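Local coordinates for hemoglobin subunit beta (Isurus oxyrinchus, PDB 3MKB), which probably carries oxygen in shark blood as the haem-bearing beta subunit of a four-chain haemoglobin, at residues H87-P90 against G91-H94; H106-K109 against V110-P114. All coordinates share one frame; numbering follows the deposited sequence.

Contact 1: H87-P90 against G91-H94. With HEM (protoporphyrin IX containing Fe), chain F.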
ATOM      1  N   HIS B  87       1.232 -20.191  -7.242  1.00 38.55           N
ATOM      2  CA  HIS B  87       0.236 -19.491  -6.399  1.00 39.33           C
ATOM      3  C   HIS B  87       0.892 -18.570  -5.378  1.00 38.20           C
ATOM      4  O   HIS B  87       0.543 -18.567  -4.202  1.00 37.84           O
ATOM      5  CB  HIS B  87      -0.809 -20.501  -5.830  1.00 40.23           C
ATOM      6  CG  HIS B  87      -1.445 -21.307  -6.920  1.00 41.60           C
ATOM      7  ND1 HIS B  87      -1.049 -22.591  -7.221  1.00 46.88           N
ATOM      8  CD2 HIS B  87      -2.339 -20.960  -7.874  1.00 43.71           C
ATOM      9  CE1 HIS B  87      -1.723 -23.027  -8.272  1.00 46.48           C
ATOM     10  NE2 HIS B  87      -2.499 -22.047  -8.701  1.00 48.34           N
ATOM     11  N   ILE B  88       1.866 -17.786  -5.886  1.00 37.27           N
ATOM     12  CA  ILE B  88       2.505 -16.751  -5.101  1.00 35.10           C
ATOM     13  C   ILE B  88       1.697 -15.467  -5.143  1.00 34.21           C
ATOM     14  O   ILE B  88       1.363 -14.957  -6.209  1.00 33.32           O
ATOM     15  CB  ILE B  88       3.938 -16.403  -5.617  1.00 34.78           C
ATOM     16  CG1 ILE B  88       4.787 -17.688  -5.891  1.00 34.01           C
ATOM     17  CG2 ILE B  88       4.576 -15.355  -4.701  1.00 31.77           C
ATOM     18  CD1 ILE B  88       4.933 -18.646  -4.750  1.00 34.47           C
ATOM     19  N   ASP B  89       1.444 -14.920  -3.974  1.00 33.13           N
ATOM     20  CA  ASP B  89       0.732 -13.627  -3.886  1.00 33.16           C
ATOM     21  C   ASP B  89       1.646 -12.544  -4.451  1.00 31.92           C
ATOM     22  O   ASP B  89       2.706 -12.398  -3.945  1.00 32.86           O
ATOM     23  CB  ASP B  89       0.462 -13.339  -2.406  1.00 32.39           C
ATOM     24  CG  ASP B  89      -0.309 -12.046  -2.186  1.00 33.65           C
ATOM     25  OD1 ASP B  89      -0.706 -11.777  -1.029  1.00 31.06           O
ATOM     26  OD2 ASP B  89      -0.523 -11.318  -3.162  1.00 32.78           O
ATOM     27  N   PRO B  90       1.240 -11.817  -5.506  1.00 32.25           N
ATOM     28  CA  PRO B  90       2.182 -10.850  -6.116  1.00 33.89           C
ATOM     29  C   PRO B  90       2.469  -9.644  -5.207  1.00 34.33           C
ATOM     30  O   PRO B  90       3.515  -9.012  -5.331  1.00 36.06           O
ATOM     31  CB  PRO B  90       1.522 -10.475  -7.463  1.00 33.43           C
ATOM     32  CG  PRO B  90      -0.005 -10.694  -7.233  1.00 33.72           C
ATOM     33  CD  PRO B  90      -0.040 -11.900  -6.246  1.00 31.68           C
ATOM     34  N   GLY B  91       1.601  -9.436  -4.214  1.00 35.62           N
ATOM     35  CA  GLY B  91       1.748  -8.373  -3.231  1.00 34.89           C
ATOM     36  C   GLY B  91       2.889  -8.618  -2.298  1.00 35.37           C
ATOM     37  O   GLY B  91       3.289  -7.710  -1.562  1.00 37.96           O
ATOM     38  N   SER B  92       3.392  -9.850  -2.302  1.00 34.12           N
ATOM     39  CA  SER B  92       4.543 -10.265  -1.527  1.00 32.37           C
ATOM     40  C   SER B  92       5.891 -10.180  -2.313  1.00 32.30           C
ATOM     41  O   SER B  92       6.977 -10.246  -1.740  1.00 29.78           O
ATOM     42  CB  SER B  92       4.313 -11.674  -0.966  1.00 35.20           C
ATOM     43  OG  SER B  92       3.149 -11.704  -0.100  1.00 35.27           O
ATOM     44  N   PHE B  93       5.834 -10.028  -3.626  1.00 30.98           N
ATOM     45  CA  PHE B  93       7.089  -9.836  -4.381  1.00 31.01           C
ATOM     46  C   PHE B  93       8.042  -8.734  -3.837  1.00 31.71           C
ATOM     47  O   PHE B  93       9.240  -8.956  -3.731  1.00 32.53           O
ATOM     48  CB  PHE B  93       6.776  -9.536  -5.852  1.00 31.50           C
ATOM     49  CG  PHE B  93       6.283 -10.755  -6.659  1.00 32.41           C
ATOM     50  CD1 PHE B  93       6.841 -12.011  -6.450  1.00 34.35           C
ATOM     51  CD2 PHE B  93       5.278 -10.618  -7.617  1.00 28.97           C
ATOM     52  CE1 PHE B  93       6.429 -13.107  -7.136  1.00 32.44           C
ATOM     53  CE2 PHE B  93       4.867 -11.712  -8.364  1.00 32.44           C
ATOM     54  CZ  PHE B  93       5.431 -12.982  -8.112  1.00 35.30           C
ATOM     55  N   HIS B  94       7.531  -7.539  -3.533  1.00 30.43           N
ATOM     56  CA  HIS B  94       8.384  -6.467  -3.031  1.00 31.67           C
ATOM     57  C   HIS B  94       8.980  -6.757  -1.647  1.00 30.71           C
ATOM     58  O   HIS B  94       9.854  -6.066  -1.211  1.00 30.62           O
ATOM     59  CB  HIS B  94       7.615  -5.113  -3.015  1.00 31.61           C
ATOM     60  CG  HIS B  94       6.714  -4.947  -1.825  1.00 33.18           C
ATOM     61  ND1 HIS B  94       7.120  -4.336  -0.657  1.00 37.51           N
ATOM     62  CD2 HIS B  94       5.442  -5.362  -1.603  1.00 37.15           C
ATOM     63  CE1 HIS B  94       6.135  -4.371   0.229  1.00 35.54           C
ATOM     64  NE2 HIS B  94       5.115  -5.004  -0.316  1.00 37.66           N
TER
HETATM   65  CHA HEM F 137      10.563 -20.204  -8.577  1.00 35.46           C
HETATM   66  CHB HEM F 137      12.335 -15.920  -9.907  1.00 36.27           C
HETATM   67  CHC HEM F 137       9.961 -13.973  -6.238  1.00 36.27           C
HETATM   68  CHD HEM F 137       8.375 -18.328  -4.698  1.00 36.71           C
HETATM   69  C1A HEM F 137      11.150 -19.189  -9.266  1.00 38.47           C
HETATM   70  C2A HEM F 137      11.783 -19.356 -10.531  1.00 37.72           C
HETATM   71  C3A HEM F 137      12.285 -18.187 -10.883  1.00 37.03           C
HETATM   72  C4A HEM F 137      11.975 -17.250  -9.863  1.00 37.66           C
HETATM   73  CMA HEM F 137      13.062 -17.897 -12.185  1.00 36.48           C
HETATM   74  CAA HEM F 137      11.905 -20.674 -11.331  1.00 39.03           C
HETATM   75  CBA HEM F 137      10.642 -20.927 -12.144  1.00 43.88           C
HETATM   76  CGA HEM F 137      10.877 -22.152 -13.012  1.00 48.10           C
HETATM   77  O1A HEM F 137      11.542 -22.037 -14.073  1.00 51.13           O
HETATM   78  O2A HEM F 137      10.405 -23.242 -12.643  1.00 46.63           O
HETATM   79  C1B HEM F 137      11.879 -14.986  -9.044  1.00 36.26           C
HETATM   80  C2B HEM F 137      12.166 -13.553  -9.072  1.00 34.68           C
HETATM   81  C3B HEM F 137      11.495 -13.033  -8.028  1.00 36.05           C
HETATM   82  C4B HEM F 137      10.773 -14.105  -7.329  1.00 35.12           C
HETATM   83  CMB HEM F 137      13.065 -12.755 -10.073  1.00 32.30           C
HETATM   84  CAB HEM F 137      11.461 -11.552  -7.624  1.00 33.24           C
HETATM   85  CBB HEM F 137      10.238 -11.025  -7.474  1.00 35.44           C
HETATM   86  C1C HEM F 137       9.355 -14.984  -5.488  1.00 38.44           C
HETATM   87  C2C HEM F 137       8.677 -14.832  -4.219  1.00 36.51           C
HETATM   88  C3C HEM F 137       8.278 -16.024  -3.801  1.00 39.16           C
HETATM   89  C4C HEM F 137       8.646 -16.988  -4.788  1.00 39.50           C
HETATM   90  CMC HEM F 137       8.467 -13.548  -3.415  1.00 38.80           C
HETATM   91  CAC HEM F 137       7.493 -16.341  -2.505  1.00 41.16           C
HETATM   92  CBC HEM F 137       7.802 -15.757  -1.323  1.00 44.55           C
HETATM   93  C1D HEM F 137       8.869 -19.258  -5.556  1.00 35.09           C
HETATM   94  C2D HEM F 137       8.756 -20.699  -5.437  1.00 35.58           C
HETATM   95  C3D HEM F 137       9.458 -21.250  -6.663  1.00 37.05           C
HETATM   96  C4D HEM F 137       9.921 -20.105  -7.394  1.00 33.55           C
HETATM   97  CMD HEM F 137       8.085 -21.509  -4.309  1.00 33.58           C
HETATM   98  CAD HEM F 137       9.679 -22.722  -7.095  1.00 38.09           C
HETATM   99  CBD HEM F 137      10.869 -23.320  -6.381  1.00 43.69           C
HETATM  100  CGD HEM F 137      10.810 -24.823  -6.695  1.00 51.51           C
HETATM  101  O1D HEM F 137      11.731 -25.315  -7.398  1.00 55.61           O
HETATM  102  O2D HEM F 137       9.859 -25.572  -6.273  1.00 54.02           O
HETATM  103  NA  HEM F 137      11.277 -17.875  -8.855  1.00 38.00           N
HETATM  104  NB  HEM F 137      11.036 -15.269  -8.003  1.00 35.75           N
HETATM  105  NC  HEM F 137       9.319 -16.332  -5.817  1.00 38.74           N
HETATM  106  ND  HEM F 137       9.541 -18.962  -6.723  1.00 39.29           N
HETATM  107 FE   HEM F 137      10.164 -17.075  -7.363  1.00 40.18          FE
HETATM  108  O   HOH W   1       4.886  -6.816  -4.665  1.00 32.16           O
HETATM  109  O   HOH W   2      11.791 -16.957  -5.883  1.00 54.51           O

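Contact 2: H106-K109 against V110-P114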
ATOM      1  N   HIS B 106      23.756  -3.142   3.244  1.00 27.77           N
ATOM      2  CA  HIS B 106      24.715  -3.801   4.122  1.00 28.92           C
ATOM      3  C   HIS B 106      26.055  -4.009   3.380  1.00 28.92           C
ATOM      4  O   HIS B 106      27.118  -3.960   3.979  1.00 29.93           O
ATOM      5  CB  HIS B 106      24.099  -5.135   4.675  1.00 29.66           C
ATOM      6  CG  HIS B 106      23.925  -5.133   6.182  1.00 35.08           C
ATOM      7  ND1 HIS B 106      23.918  -6.279   6.948  1.00 36.51           N
ATOM      8  CD2 HIS B 106      23.913  -4.104   7.057  1.00 37.17           C
ATOM      9  CE1 HIS B 106      23.808  -5.951   8.218  1.00 42.88           C
ATOM     10  NE2 HIS B 106      23.800  -4.630   8.310  1.00 42.24           N
ATOM     11  N   LEU B 107      26.005  -4.232   2.065  1.00 27.87           N
ATOM     12  CA  LEU B 107      27.247  -4.465   1.300  1.00 25.64           C
ATOM     13  C   LEU B 107      27.890  -3.137   0.977  1.00 26.11           C
ATOM     14  O   LEU B 107      29.129  -2.934   1.050  1.00 26.65           O
ATOM     15  CB  LEU B 107      26.867  -5.224   0.010  1.00 25.73           C
ATOM     16  CG  LEU B 107      27.972  -5.347  -1.029  1.00 26.16           C
ATOM     17  CD1 LEU B 107      29.026  -6.350  -0.502  1.00 27.85           C
ATOM     18  CD2 LEU B 107      27.329  -5.882  -2.266  1.00 28.18           C
ATOM     19  N   LYS B 108      27.045  -2.188   0.603  1.00 26.78           N
ATOM     20  CA  LYS B 108      27.547  -0.966  -0.007  1.00 27.48           C
ATOM     21  C   LYS B 108      27.747   0.155   0.989  1.00 28.26           C
ATOM     22  O   LYS B 108      28.348   1.164   0.662  1.00 28.40           O
ATOM     23  CB  LYS B 108      26.588  -0.510  -1.102  1.00 27.01           C
ATOM     24  CG  LYS B 108      26.607  -1.465  -2.274  1.00 28.03           C
ATOM     25  CD  LYS B 108      25.692  -0.944  -3.371  1.00 26.94           C
ATOM     26  CE  LYS B 108      25.628  -1.869  -4.589  1.00 27.55           C
ATOM     27  NZ  LYS B 108      26.526  -1.355  -5.698  1.00 24.80           N
ATOM     28  N   LYS B 109      27.148   0.041   2.175  1.00 28.85           N
ATOM     29  CA  LYS B 109      27.378   1.060   3.207  1.00 28.63           C
ATOM     30  C   LYS B 109      27.157   2.476   2.665  1.00 28.84           C
ATOM     31  O   LYS B 109      26.217   2.702   1.925  1.00 28.41           O
ATOM     32  CB  LYS B 109      28.766   0.896   3.845  1.00 29.83           C
ATOM     33  CG  LYS B 109      29.100  -0.509   4.315  1.00 32.93           C
ATOM     34  CD  LYS B 109      28.038  -1.109   5.257  1.00 33.18           C
ATOM     35  CE  LYS B 109      28.711  -2.228   6.097  1.00 36.97           C
ATOM     36  NZ  LYS B 109      27.775  -3.284   6.604  1.00 35.04           N
ATOM     37  N   VAL B 110      28.030   3.427   2.970  1.00 28.27           N
ATOM     38  CA  VAL B 110      27.761   4.815   2.557  1.00 29.84           C
ATOM     39  C   VAL B 110      27.715   5.047   1.043  1.00 29.15           C
ATOM     40  O   VAL B 110      27.346   6.142   0.578  1.00 27.36           O
ATOM     41  CB  VAL B 110      28.747   5.819   3.142  1.00 30.89           C
ATOM     42  CG1 VAL B 110      28.606   5.877   4.708  1.00 34.04           C
ATOM     43  CG2 VAL B 110      30.219   5.526   2.657  1.00 31.57           C
ATOM     44  N   ALA B 111      28.080   4.025   0.266  1.00 29.29           N
ATOM     45  CA  ALA B 111      27.984   4.132  -1.206  1.00 27.34           C
ATOM     46  C   ALA B 111      26.532   3.963  -1.606  1.00 28.56           C
ATOM     47  O   ALA B 111      26.104   4.429  -2.694  1.00 27.96           O
ATOM     48  CB  ALA B 111      28.856   3.049  -1.852  1.00 27.43           C
ATOM     49  N   PHE B 112      25.742   3.234  -0.763  1.00 27.53           N
ATOM     50  CA  PHE B 112      24.314   3.121  -0.959  1.00 25.71           C
ATOM     51  C   PHE B 112      23.608   4.458  -0.620  1.00 26.15           C
ATOM     52  O   PHE B 112      22.775   4.520   0.275  1.00 25.36           O
ATOM     53  CB  PHE B 112      23.708   1.922  -0.161  1.00 25.60           C
ATOM     54  CG  PHE B 112      22.469   1.327  -0.777  1.00 27.07           C
ATOM     55  CD1 PHE B 112      22.564   0.545  -1.919  1.00 26.33           C
ATOM     56  CD2 PHE B 112      21.214   1.464  -0.156  1.00 27.54           C
ATOM     57  CE1 PHE B 112      21.448  -0.061  -2.489  1.00 28.09           C
ATOM     58  CE2 PHE B 112      20.105   0.877  -0.678  1.00 26.87           C
ATOM     59  CZ  PHE B 112      20.207   0.098  -1.874  1.00 27.88           C
ATOM     60  N   THR B 113      23.966   5.528  -1.313  1.00 26.34           N
ATOM     61  CA  THR B 113      23.305   6.848  -1.135  1.00 25.71           C
ATOM     62  C   THR B 113      21.790   6.820  -1.411  1.00 24.57           C
ATOM     63  O   THR B 113      21.277   5.898  -2.064  1.00 27.10           O
ATOM     64  CB  THR B 113      23.923   7.930  -2.081  1.00 26.20           C
ATOM     65  OG1 THR B 113      23.693   7.517  -3.422  1.00 25.87           O
ATOM     66  CG2 THR B 113      25.394   8.133  -1.807  1.00 25.84           C
ATOM     67  N   PRO B 114      21.036   7.846  -0.956  1.00 25.20           N
ATOM     68  CA  PRO B 114      19.612   7.826  -1.285  1.00 24.63           C
ATOM     69  C   PRO B 114      19.425   7.752  -2.785  1.00 26.04           C
ATOM     70  O   PRO B 114      18.483   7.159  -3.321  1.00 25.32           O
ATOM     71  CB  PRO B 114      19.103   9.180  -0.732  1.00 26.04           C
ATOM     72  CG  PRO B 114      19.989   9.430   0.471  1.00 23.65           C
ATOM     73  CD  PRO B 114      21.374   9.041  -0.139  1.00 27.52           C
TER

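Contact 1: H87-P90 against G91-H94
The carbonyl oxygen of P90 is gripped twice: F93 N donates to it over 3.1 Å, from well above the carbonyl plane, and water 1 donates to it over 2.7 Å. That water in turn accepts from H94 N, so it bridges one backbone oxygen to the opening turn of helix 93-108. Just upstream, D89 O accepts from S92 N, while D89 OD2 takes the hydrogen of G91 N at 3.0 Å from above the carboxylate plane. Aspartate suits this place because its other oxygen, OD1, bonds Y42 and N97 of the alpha subunit. With CG anti to the carbonyl carbon (chi1 -73°), the F93 ring is wedged between chain and haem. Its CE2 meets P90 CB at 3.7 Å, its CE1 meets I88 CG2 at 3.8 Å, and its CD1 lies 3.7 Å from HEM CBB. Branched I88 crosses the phenylalanine at about a right angle and brings CD1 within 3.5 Å of HEM CHD. Were F93 replaced by an alanine, I88 and P90 would probably lose their common apolar partner and a gap open beside the porphyrin. This is the FG corner of a globin, joining the haem pocket to the alpha-beta interface.

Contact 2: H106-K109 against V110-P114
K108 and F112 form the close-packed side of this turn. The K108 chain runs out straight as far as CE, and its CD lies at the edge of the F112 ring, near the ring plane, 3.8 Å from F112 CD1. F112 CG stands anti to its own backbone N (chi1 -152°), which directs the phenyl group inward onto I101, L104 and A105 of the preceding helix. Lysine fits beside it because its methylenes can line an aromatic edge while the bend at chi4 delivers NZ to a salt bridge with E10 and a hydrogen bond to T14.

The backbone closes the same turn with two successive bonds: A111 N donates to K108 O over 2.9 Å, and F112 N to K109 O over 2.8 Å. F112 then centres an inverse gamma turn, whose bond from T113 N to A111 O is weak.

The outer side is looser. V110 and A111 are exposed; V110 points away from the helix, meeting it mainly through backbone, while alanine's small CB can sit 3.2 Å from K108 O. K109, the first residue past the helix and with positive phi, folds its chain back at chi2 (-53°), so that NZ reaches H106 O at 2.8 Å in the carbonyl plane, on a lone pair. Its charge is likely to suit the helix's negative end.

The F112 ring also meets that of F117 in helix 114-132 and packs on V107 of the alpha subunit, whose R31 donates to F112 O. T113 OG1 N-caps that helix at V116 N, making this corner the link between helices 93-108 and 114-132.

Contacts 1 and 2 mark the two ends of helix 93-108: 87-94 leads into it and 106-114 leads out. They lie on opposite sides of the chain's centre, with their own centres 27 Å apart and their nearest atoms about 12 Å apart, so they are joined through the helix and not by touch. Contact 1 borders the haem directly, whereas contact 2 is remote from it, F112 CZ lying 15.7 Å from HEM CAB. Both reach alpha-subunit residues, the first mainly through polar side chains and the second through apolar packing and a backbone carbonyl. One helix thus connects two corners that both meet alpha-subunit residues, only the first of which borders the haem.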